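Local structure of acetyl-CoA acetyltransferase (Bacillus anthracis, 3SS6) at residues T19-K25 against A120-S124; S124-K129 against I142-E148; Y170-E176 against L326-E331. The protein probably catalyses the thiolase reaction, the reversible condensation of two acetyl-CoA molecules to acetoacetyl-CoA and free coenzyme A. One frame throughout, in Å; residues are numbered along the deposited sequence.

Contact 1: T19-K25 against A120-S124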
loop_
_atom_site.group_PDB
_atom_site.type_symbol
_atom_site.label_atom_id
_atom_site.label_comp_id
_atom_site.label_asym_id
_atom_site.label_seq_id
_atom_site.Cartn_x
_atom_site.Cartn_y
_atom_site.Cartn_z
ATOM N N THR A 19 0.622 -22.960 -13.365
ATOM C CA THR A 19 0.574 -21.725 -14.146
ATOM C C THR A 19 0.292 -20.548 -13.223
ATOM O O THR A 19 -0.196 -20.719 -12.113
ATOM C CB THR A 19 -0.510 -21.770 -15.244
ATOM O OG1 THR A 19 -1.783 -22.062 -14.654
ATOM C CG2 THR A 19 -0.177 -22.821 -16.277
ATOM N N PHE A 20 0.615 -19.348 -13.687
ATOM C CA PHE A 20 0.416 -18.154 -12.874
ATOM C C PHE A 20 -1.044 -17.972 -12.508
ATOM O O PHE A 20 -1.918 -17.925 -13.380
ATOM C CB PHE A 20 0.943 -16.920 -13.604
ATOM C CG PHE A 20 1.108 -15.720 -12.710
ATOM C CD1 PHE A 20 0.167 -14.709 -12.706
ATOM C CD2 PHE A 20 2.195 -15.629 -11.850
ATOM C CE1 PHE A 20 0.322 -13.608 -11.868
ATOM C CE2 PHE A 20 2.354 -14.535 -11.017
ATOM C CZ PHE A 20 1.410 -13.530 -11.026
ATOM N N GLY A 21 -1.311 -17.884 -11.211
ATOM C CA GLY A 21 -2.679 -17.776 -10.736
ATOM C C GLY A 21 -3.433 -19.090 -10.834
ATOM O O GLY A 21 -4.661 -19.118 -10.691
ATOM N N GLY A 22 -2.696 -20.175 -11.063
ATOM C CA GLY A 22 -3.285 -21.500 -11.243
ATOM C C GLY A 22 -3.404 -22.310 -9.958
ATOM O O GLY A 22 -3.771 -21.783 -8.906
ATOM N N ALA A 23 -3.091 -23.601 -10.048
ATOM C CA ALA A 23 -3.318 -24.528 -8.941
ATOM C C ALA A 23 -2.570 -24.142 -7.675
ATOM O O ALA A 23 -3.046 -24.400 -6.565
ATOM C CB ALA A 23 -2.938 -25.961 -9.363
ATOM N N LEU A 24 -1.395 -23.530 -7.840
ATOM C CA LEU A 24 -0.543 -23.173 -6.702
ATOM C C LEU A 24 -0.630 -21.686 -6.338
ATOM O O LEU A 24 0.234 -21.149 -5.638
ATOM C CB LEU A 24 0.919 -23.591 -6.978
ATOM C CG LEU A 24 1.110 -25.082 -7.255
ATOM C CD1 LEU A 24 2.530 -25.388 -7.776
ATOM C CD2 LEU A 24 0.779 -25.899 -5.986
ATOM N N LYS A 25 -1.705 -21.033 -6.788
ATOM C CA LYS A 25 -1.956 -19.621 -6.516
ATOM C C LYS A 25 -1.709 -19.218 -5.071
ATOM O O LYS A 25 -1.085 -18.191 -4.807
ATOM C CB LYS A 25 -3.411 -19.286 -6.872
ATOM C CG LYS A 25 -3.792 -17.828 -6.692
ATOM C CD LYS A 25 -5.280 -17.692 -7.011
ATOM C CE LYS A 25 -5.636 -16.332 -7.558
ATOM N NZ LYS A 25 -7.080 -16.283 -7.931
ATOM N N ALA A 120 7.475 -19.613 -6.031
ATOM C CA ALA A 120 6.029 -19.464 -5.943
ATOM C C ALA A 120 5.745 -18.069 -6.475
ATOM O O ALA A 120 5.655 -17.096 -5.715
ATOM C CB ALA A 120 5.559 -19.612 -4.502
ATOM N N MET A 121 5.648 -17.958 -7.794
ATOM C CA MET A 121 5.513 -16.640 -8.404
ATOM C C MET A 121 4.113 -16.085 -8.147
ATOM O O MET A 121 3.969 -14.901 -7.873
ATOM C CB MET A 121 5.866 -16.694 -9.895
ATOM C CG MET A 121 7.304 -17.176 -10.099
ATOM S SD MET A 121 7.908 -17.245 -11.804
ATOM C CE MET A 121 8.280 -15.502 -12.105
ATOM N N SER A 122 3.098 -16.951 -8.201
ATOM C CA SER A 122 1.708 -16.532 -8.032
ATOM C C SER A 122 1.444 -15.850 -6.692
ATOM O O SER A 122 0.589 -14.969 -6.600
ATOM C CB SER A 122 0.752 -17.720 -8.167
ATOM O OG SER A 122 0.817 -18.333 -9.448
ATOM N N SER A 123 2.141 -16.283 -5.643
ATOM C CA SER A 123 1.894 -15.747 -4.294
ATOM C C SER A 123 2.891 -14.654 -3.902
ATOM O O SER A 123 2.903 -14.170 -2.754
ATOM C CB SER A 123 1.917 -16.888 -3.266
ATOM O OG SER A 123 3.179 -17.546 -3.286
ATOM N N SER A 124 3.735 -14.250 -4.846
ATOM C CA SER A 124 4.744 -13.234 -4.552
ATOM C C SER A 124 4.095 -11.881 -4.263
ATOM O O SER A 124 3.088 -11.527 -4.879
ATOM C CB SER A 124 5.744 -13.121 -5.708
ATOM O OG SER A 124 6.529 -14.302 -5.783
HETATM O O HOH W 1 2.551 -19.498 -5.824
#
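With OG of Ser122 set anti to its own carbonyl carbon (chi1 -61°) and the ring of Phe20 swung anti to the backbone N (chi1 -165°), the serine hydroxyl meets the backbone of 19-25 while the phenyl group reaches along 121-122. Gly21 N donates to Ser122 OG at 2.8 Å, a nearly straight bond with 166° at the hydrogen. Gly21 is an inner residue of the type II turn from Thr19 to Gly22, with the positive phi usual at its third position. CE2 of Phe20 lies 3.6 Å from Met121 O, and the same atom is 4.3 Å from Met121 CB. Further along, Ser122 CB packs 3.7 Å from Lys25 CA. A water donates to Leu24 O at 2.9 Å and accepts weakly from Ser123 N, bridging the two loops. Both follow strands of the central thiolase sheet, 7-19 and 112-120, and a second subunit covers this place: its Trp133 donates to Ser122 O and forms a cation-pi pair with Lys25. Because Asp253 also hydrogen-bonds Ser122 OG, the hydroxyl links the turn amide to a carboxylate, and its position is fixed by a backbone N-H as well as an acidic side chain.

Contact 2: S124-K129 against I142-E148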
loop_
_atom_site.group_PDB
_atom_site.type_symbol
_atom_site.label_atom_id
_atom_site.label_comp_id
_atom_site.label_asym_id
_atom_site.label_seq_id
_atom_site.Cartn_x
_atom_site.Cartn_y
_atom_site.Cartn_z
ATOM N N SER A 124 3.735 -14.250 -4.846
ATOM C CA SER A 124 4.744 -13.234 -4.552
ATOM C C SER A 124 4.095 -11.881 -4.263
ATOM O O SER A 124 3.088 -11.527 -4.879
ATOM C CB SER A 124 5.744 -13.121 -5.708
ATOM O OG SER A 124 6.529 -14.302 -5.783
ATOM N N PRO A 125 4.672 -11.125 -3.313
ATOM C CA PRO A 125 4.056 -9.877 -2.847
ATOM C C PRO A 125 4.285 -8.675 -3.753
ATOM O O PRO A 125 5.001 -8.759 -4.767
ATOM C CB PRO A 125 4.750 -9.642 -1.501
ATOM C CG PRO A 125 6.119 -10.179 -1.713
ATOM C CD PRO A 125 5.910 -11.432 -2.573
ATOM N N TYR A 126 3.629 -7.574 -3.385
ATOM C CA TYR A 126 3.917 -6.251 -3.931
ATOM C C TYR A 126 4.722 -5.473 -2.894
ATOM O O TYR A 126 4.644 -5.766 -1.699
ATOM C CB TYR A 126 2.621 -5.518 -4.257
ATOM C CG TYR A 126 2.116 -5.834 -5.647
ATOM C CD1 TYR A 126 1.477 -7.041 -5.913
ATOM C CD2 TYR A 126 2.284 -4.926 -6.695
ATOM C CE1 TYR A 126 1.029 -7.345 -7.182
ATOM C CE2 TYR A 126 1.823 -5.220 -7.978
ATOM C CZ TYR A 126 1.208 -6.436 -8.212
ATOM O OH TYR A 126 0.747 -6.751 -9.469
ATOM N N ALA A 127 5.503 -4.504 -3.358
ATOM C CA ALA A 127 6.395 -3.739 -2.484
ATOM C C ALA A 127 6.144 -2.241 -2.632
ATOM O O ALA A 127 5.796 -1.756 -3.712
ATOM C CB ALA A 127 7.851 -4.051 -2.812
ATOM N N LEU A 128 6.337 -1.511 -1.536
ATOM C CA LEU A 128 6.313 -0.048 -1.562
ATOM C C LEU A 128 7.678 0.462 -1.106
ATOM O O LEU A 128 8.134 0.145 -0.005
ATOM C CB LEU A 128 5.214 0.498 -0.653
ATOM C CG LEU A 128 3.780 0.399 -1.189
ATOM C CD1 LEU A 128 2.763 0.791 -0.118
ATOM C CD2 LEU A 128 3.617 1.289 -2.417
ATOM N N LYS A 129 8.334 1.245 -1.956
ATOM C CA LYS A 129 9.687 1.702 -1.672
ATOM C C LYS A 129 9.747 2.999 -0.873
ATOM O O LYS A 129 10.787 3.298 -0.284
ATOM C CB LYS A 129 10.485 1.900 -2.967
ATOM C CG LYS A 129 10.427 0.740 -3.941
ATOM C CD LYS A 129 10.963 -0.545 -3.361
ATOM C CE LYS A 129 10.828 -1.680 -4.384
ATOM N NZ LYS A 129 11.441 -1.325 -5.698
ATOM N N ILE A 142 3.333 1.130 -6.753
ATOM C CA ILE A 142 3.342 -0.083 -5.956
ATOM C C ILE A 142 3.896 -1.185 -6.861
ATOM O O ILE A 142 3.352 -1.467 -7.923
ATOM C CB ILE A 142 1.951 -0.424 -5.371
ATOM C CG1 ILE A 142 2.039 -1.700 -4.538
ATOM C CG2 ILE A 142 0.904 -0.562 -6.455
ATOM C CD1 ILE A 142 0.813 -1.945 -3.693
ATOM N N ARG A 143 5.012 -1.768 -6.442
ATOM C CA ARG A 143 5.831 -2.565 -7.349
ATOM C C ARG A 143 5.558 -4.053 -7.255
ATOM O O ARG A 143 5.549 -4.642 -6.179
ATOM C CB ARG A 143 7.312 -2.287 -7.074
ATOM C CG ARG A 143 7.690 -0.817 -7.222
ATOM C CD ARG A 143 7.914 -0.429 -8.686
ATOM N NE ARG A 143 9.106 -1.073 -9.237
ATOM C CZ ARG A 143 9.586 -0.843 -10.457
ATOM N NH1 ARG A 143 8.978 0.020 -11.260
ATOM N NH2 ARG A 143 10.676 -1.476 -10.879
ATOM N N ASP A 144 5.320 -4.663 -8.408
ATOM C CA ASP A 144 5.126 -6.105 -8.479
ATOM C C ASP A 144 6.497 -6.779 -8.412
ATOM O O ASP A 144 7.336 -6.564 -9.291
ATOM C CB ASP A 144 4.454 -6.429 -9.820
ATOM C CG ASP A 144 4.201 -7.913 -10.013
ATOM O OD1 ASP A 144 4.736 -8.739 -9.244
ATOM O OD2 ASP A 144 3.436 -8.247 -10.939
ATOM N N THR A 145 6.749 -7.559 -7.361
ATOM C CA THR A 145 8.067 -8.197 -7.214
ATOM C C THR A 145 8.400 -9.159 -8.363
ATOM O O THR A 145 9.568 -9.334 -8.708
ATOM C CB THR A 145 8.235 -8.929 -5.862
ATOM O OG1 THR A 145 7.216 -9.928 -5.714
ATOM C CG2 THR A 145 8.158 -7.938 -4.708
ATOM N N VAL A 146 7.382 -9.774 -8.950
ATOM C CA VAL A 146 7.606 -10.654 -10.097
ATOM C C VAL A 146 8.073 -9.805 -11.283
ATOM O O VAL A 146 9.049 -10.134 -11.961
ATOM C CB VAL A 146 6.330 -11.433 -10.469
ATOM C CG1 VAL A 146 6.477 -12.104 -11.846
ATOM C CG2 VAL A 146 5.992 -12.459 -9.400
ATOM N N TRP A 147 7.395 -8.687 -11.524
ATOM C CA TRP A 147 7.748 -7.848 -12.662
ATOM C C TRP A 147 9.127 -7.210 -12.487
ATOM O O TRP A 147 9.828 -6.968 -13.470
ATOM C CB TRP A 147 6.670 -6.778 -12.900
ATOM C CG TRP A 147 6.448 -6.443 -14.350
ATOM C CD1 TRP A 147 6.783 -5.283 -14.985
ATOM C CD2 TRP A 147 5.836 -7.281 -15.336
ATOM N NE1 TRP A 147 6.416 -5.351 -16.318
ATOM C CE2 TRP A 147 5.833 -6.568 -16.551
ATOM C CE3 TRP A 147 5.288 -8.566 -15.305
ATOM C CZ2 TRP A 147 5.303 -7.101 -17.727
ATOM C CZ3 TRP A 147 4.764 -9.097 -16.477
ATOM C CH2 TRP A 147 4.779 -8.364 -17.669
ATOM N N GLU A 148 9.521 -6.939 -11.239
ATOM C CA GLU A 148 10.842 -6.377 -10.951
ATOM C C GLU A 148 11.943 -7.378 -11.256
ATOM O O GLU A 148 12.981 -7.030 -11.819
ATOM C CB GLU A 148 10.969 -5.984 -9.476
ATOM C CG GLU A 148 10.177 -4.753 -9.098
ATOM C CD GLU A 148 10.623 -4.138 -7.786
ATOM O OE1 GLU A 148 10.975 -4.899 -6.870
ATOM O OE2 GLU A 148 10.604 -2.889 -7.679
#
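The Tyr126 ring has Asp144 CA over one face, 3.8 Å from the ring centroid and offset toward the rim in a CH-pi contact, while Ile142 O stands at its edge, in plane. Tyr126 and Asp144 form the non-hydrogen-bonded pair of an antiparallel beta hairpin, strands 126-128 and 140-144; the adjoining pair, Ala127 with Arg143, is the hydrogen-bonded one. Ala127 N to Arg143 O and Arg143 N to Ala127 O are both 2.8 Å. Leu128 CD2 rests on Ile142 CB, whose CG1 also reaches Tyr126 CB.

Asp144 N-caps helix 145-149: OD1 accepts from Val146 N, which comes from above the carboxylate plane. Thr145 OG1, held between its backbone N and carbonyl carbon (chi1 58°), donates to Pro125 O at 2.7 Å, tilted 21° from the carbonyl plane. The Tyr126 hydroxyl hydrogen-bonds Gln138 O of a third subunit, and Arg132 of the second subunit forms a salt bridge with Asp144. Residues 126-128 also pair antiparallel with a strand of the second subunit, so the hairpin belongs to the tetramer interface.

Lys129, Arg143 and Glu148 form a salt-bridge network: Glu148 OE2 accepts from both cations and probably eases their closeness, while Lys129 also pairs with Asp64 of the second subunit and Arg143 with Glu141. Lys129 NZ reaches the syn lone pair of Glu148 OE2 at 2.7 Å, whereas Arg143 NE meets the same oxygen on its anti side at 2.8 Å, within the guanidinium plane.

Contact 3: Y170-E176 against L326-E331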
loop_
_atom_site.group_PDB
_atom_site.type_symbol
_atom_site.label_atom_id
_atom_site.label_comp_id
_atom_site.label_asym_id
_atom_site.label_seq_id
_atom_site.Cartn_x
_atom_site.Cartn_y
_atom_site.Cartn_z
ATOM N N TYR A 170 21.351 -12.837 -33.932
ATOM C CA TYR A 170 21.446 -14.141 -34.583
ATOM C C TYR A 170 20.509 -14.307 -35.789
ATOM O O TYR A 170 20.422 -15.394 -36.367
ATOM C CB TYR A 170 21.222 -15.258 -33.552
ATOM C CG TYR A 170 22.429 -15.507 -32.674
ATOM C CD1 TYR A 170 23.344 -16.499 -32.997
ATOM C CD2 TYR A 170 22.661 -14.744 -31.533
ATOM C CE1 TYR A 170 24.457 -16.731 -32.211
ATOM C CE2 TYR A 170 23.780 -14.971 -30.736
ATOM C CZ TYR A 170 24.671 -15.968 -31.088
ATOM O OH TYR A 170 25.791 -16.219 -30.322
ATOM N N GLU A 171 19.838 -13.224 -36.171
ATOM C CA GLU A 171 18.900 -13.225 -37.298
ATOM C C GLU A 171 17.880 -14.363 -37.217
ATOM O O GLU A 171 17.655 -15.096 -38.186
ATOM C CB GLU A 171 19.646 -13.236 -38.637
ATOM C CG GLU A 171 20.546 -12.020 -38.818
ATOM C CD GLU A 171 21.262 -12.008 -40.157
ATOM O OE1 GLU A 171 20.577 -11.999 -41.203
ATOM O OE2 GLU A 171 22.511 -12.010 -40.159
ATOM N N ILE A 172 17.263 -14.479 -36.047
ATOM C CA ILE A 172 16.272 -15.509 -35.746
ATOM C C ILE A 172 14.888 -15.070 -36.214
ATOM O O ILE A 172 14.461 -13.951 -35.937
ATOM C CB ILE A 172 16.237 -15.769 -34.235
ATOM C CG1 ILE A 172 17.624 -16.201 -33.756
ATOM C CG2 ILE A 172 15.205 -16.823 -33.888
ATOM C CD1 ILE A 172 17.760 -16.268 -32.238
ATOM N N THR A 173 14.190 -15.943 -36.937
ATOM C CA THR A 173 12.886 -15.577 -37.484
ATOM C C THR A 173 11.729 -15.883 -36.536
ATOM O O THR A 173 11.853 -16.690 -35.612
ATOM C CB THR A 173 12.614 -16.291 -38.818
ATOM O OG1 THR A 173 12.434 -17.688 -38.570
ATOM C CG2 THR A 173 13.781 -16.089 -39.783
ATOM N N ARG A 174 10.600 -15.223 -36.774
ATOM C CA ARG A 174 9.368 -15.511 -36.050
ATOM C C ARG A 174 8.992 -16.983 -36.219
ATOM O O ARG A 174 8.621 -17.646 -35.253
ATOM C CB ARG A 174 8.234 -14.613 -36.560
ATOM C CG ARG A 174 6.850 -14.958 -36.021
ATOM C CD ARG A 174 6.748 -14.776 -34.503
ATOM N NE ARG A 174 5.358 -14.899 -34.066
ATOM C CZ ARG A 174 4.493 -13.887 -34.013
ATOM N NH1 ARG A 174 4.877 -12.651 -34.329
ATOM N NH2 ARG A 174 3.244 -14.102 -33.622
ATOM N N GLU A 175 9.081 -17.489 -37.449
ATOM C CA GLU A 175 8.777 -18.902 -37.703
ATOM C C GLU A 175 9.642 -19.841 -36.860
ATOM O O GLU A 175 9.128 -20.782 -36.254
ATOM C CB GLU A 175 8.940 -19.248 -39.182
ATOM C CG GLU A 175 8.824 -20.751 -39.452
ATOM C CD GLU A 175 8.808 -21.078 -40.932
ATOM O OE1 GLU A 175 8.046 -20.430 -41.672
ATOM O OE2 GLU A 175 9.551 -21.987 -41.350
ATOM N N GLU A 176 10.953 -19.607 -36.839
ATOM C CA GLU A 176 11.837 -20.445 -36.027
ATOM C C GLU A 176 11.395 -20.463 -34.566
ATOM O O GLU A 176 11.340 -21.515 -33.934
ATOM C CB GLU A 176 13.289 -19.966 -36.108
ATOM C CG GLU A 176 13.973 -20.268 -37.430
ATOM C CD GLU A 176 15.395 -19.729 -37.496
ATOM O OE1 GLU A 176 15.594 -18.506 -37.313
ATOM O OE2 GLU A 176 16.318 -20.538 -37.731
ATOM N N LEU A 326 17.153 -20.628 -29.306
ATOM C CA LEU A 326 17.638 -20.703 -30.682
ATOM C C LEU A 326 19.034 -20.106 -30.845
ATOM O O LEU A 326 19.850 -20.631 -31.605
ATOM C CB LEU A 326 16.639 -20.055 -31.640
ATOM C CG LEU A 326 15.414 -20.938 -31.912
ATOM C CD1 LEU A 326 14.222 -20.106 -32.368
ATOM C CD2 LEU A 326 15.755 -22.002 -32.958
ATOM N N ALA A 327 19.318 -19.022 -30.120
ATOM C CA ALA A 327 20.649 -18.422 -30.180
ATOM C C ALA A 327 21.694 -19.410 -29.675
ATOM O O ALA A 327 22.757 -19.557 -30.273
ATOM C CB ALA A 327 20.702 -17.122 -29.375
ATOM N N VAL A 328 21.392 -20.085 -28.572
ATOM C CA VAL A 328 22.300 -21.100 -28.034
ATOM C C VAL A 328 22.464 -22.257 -29.015
ATOM O O VAL A 328 23.577 -22.700 -29.283
ATOM C CB VAL A 328 21.804 -21.647 -26.683
ATOM C CG1 VAL A 328 22.686 -22.787 -26.211
ATOM C CG2 VAL A 328 21.793 -20.531 -25.640
ATOM N N GLU A 329 21.348 -22.736 -29.555
ATOM C CA GLU A 329 21.390 -23.814 -30.548
ATOM C C GLU A 329 22.275 -23.474 -31.751
ATOM O O GLU A 329 23.082 -24.291 -32.198
ATOM C CB GLU A 329 19.981 -24.169 -31.017
ATOM C CG GLU A 329 19.954 -25.316 -32.024
ATOM C CD GLU A 329 18.554 -25.647 -32.485
ATOM O OE1 GLU A 329 17.884 -26.452 -31.806
ATOM O OE2 GLU A 329 18.132 -25.096 -33.527
ATOM N N LYS A 330 22.117 -22.264 -32.280
ATOM C CA LYS A 330 22.919 -21.808 -33.409
ATOM C C LYS A 330 24.385 -21.632 -33.042
ATOM O O LYS A 330 25.268 -22.026 -33.800
ATOM C CB LYS A 330 22.349 -20.506 -33.977
ATOM C CG LYS A 330 20.963 -20.681 -34.599
ATOM C CD LYS A 330 20.339 -19.348 -34.973
ATOM C CE LYS A 330 18.926 -19.528 -35.506
ATOM N NZ LYS A 330 18.893 -20.385 -36.718
ATOM N N GLU A 331 24.642 -21.054 -31.872
ATOM C CA GLU A 331 26.013 -20.789 -31.447
ATOM C C GLU A 331 26.815 -22.079 -31.263
ATOM O O GLU A 331 27.973 -22.167 -31.685
ATOM C CB GLU A 331 26.018 -19.959 -30.160
ATOM C CG GLU A 331 27.405 -19.690 -29.598
ATOM C CD GLU A 331 28.275 -18.865 -30.524
ATOM O OE1 GLU A 331 27.767 -17.907 -31.149
ATOM O OE2 GLU A 331 29.477 -19.177 -30.632
HETATM O O HOH W 2 17.787 -17.873 -38.487
#
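From CB of Tyr170 the side chain runs out across helix 322-332. CG and then CD2 pass over Ala327 CB, the methyl lying above one ring face in a CH-pi contact, with CD2 3.8 Å from it; CE1 is 3.8 Å from Ala327 O. At the tip, OH donates to Glu331 OE1 at 2.7 Å, meeting that oxygen on its anti side, with the ring and carboxylate planes 84° apart. Glu331 bends at chi2 (63°) to bring OE1 to the ring edge, and its other oxygen, OE2, forms a salt bridge with Arg299.

Two residues further along the chain, Ile172 CG2 touches Leu326 CD1 at 3.7 Å. The turn between helices 159-170 and 174-194 packs here on helix 322-332, bringing the N-terminal thiolase domain against the C-terminal one. Thr173 and Glu176 build a capping box at the start of helix 174-194: Glu176 N donates to Thr173 OG1 at 3.0 Å, and Thr173 N to the anti lone pair of Glu176 OE1 at 2.9 Å. The other oxygen of this carboxylate, OE2 of Glu176, accepts from Lys330 NZ at 2.8 Å in a salt bridge. A water donates to Glu176 OE1 and to Glu171 O, and accepts weakly from Lys330 NZ.

How the contacts relate
From the N terminus, the chain leaves strand 7-19 through 19-25 and returns after 94 residues, where 120-124 closes contact 1 at the end of strand 112-120. Contact 2 opens immediately, sharing Ser124, and closes a short hairpin of 12 intervening residues; the two also touch, Met121 O lying 3.5 Å from Val146 CG2. Contact 3 opens later at 170-176 and closes at 326-331 across 149 residues, tying the turn before helix 174-194 to helix 322-332, from the N-terminal and C-terminal thiolase domains. The three follow in series, without nesting or crossing. Contacts 1 and 2 both meet the second subunit, whereas contact 3, its centre about 30 Å from that of contact 1, touches no other chain of the assembly.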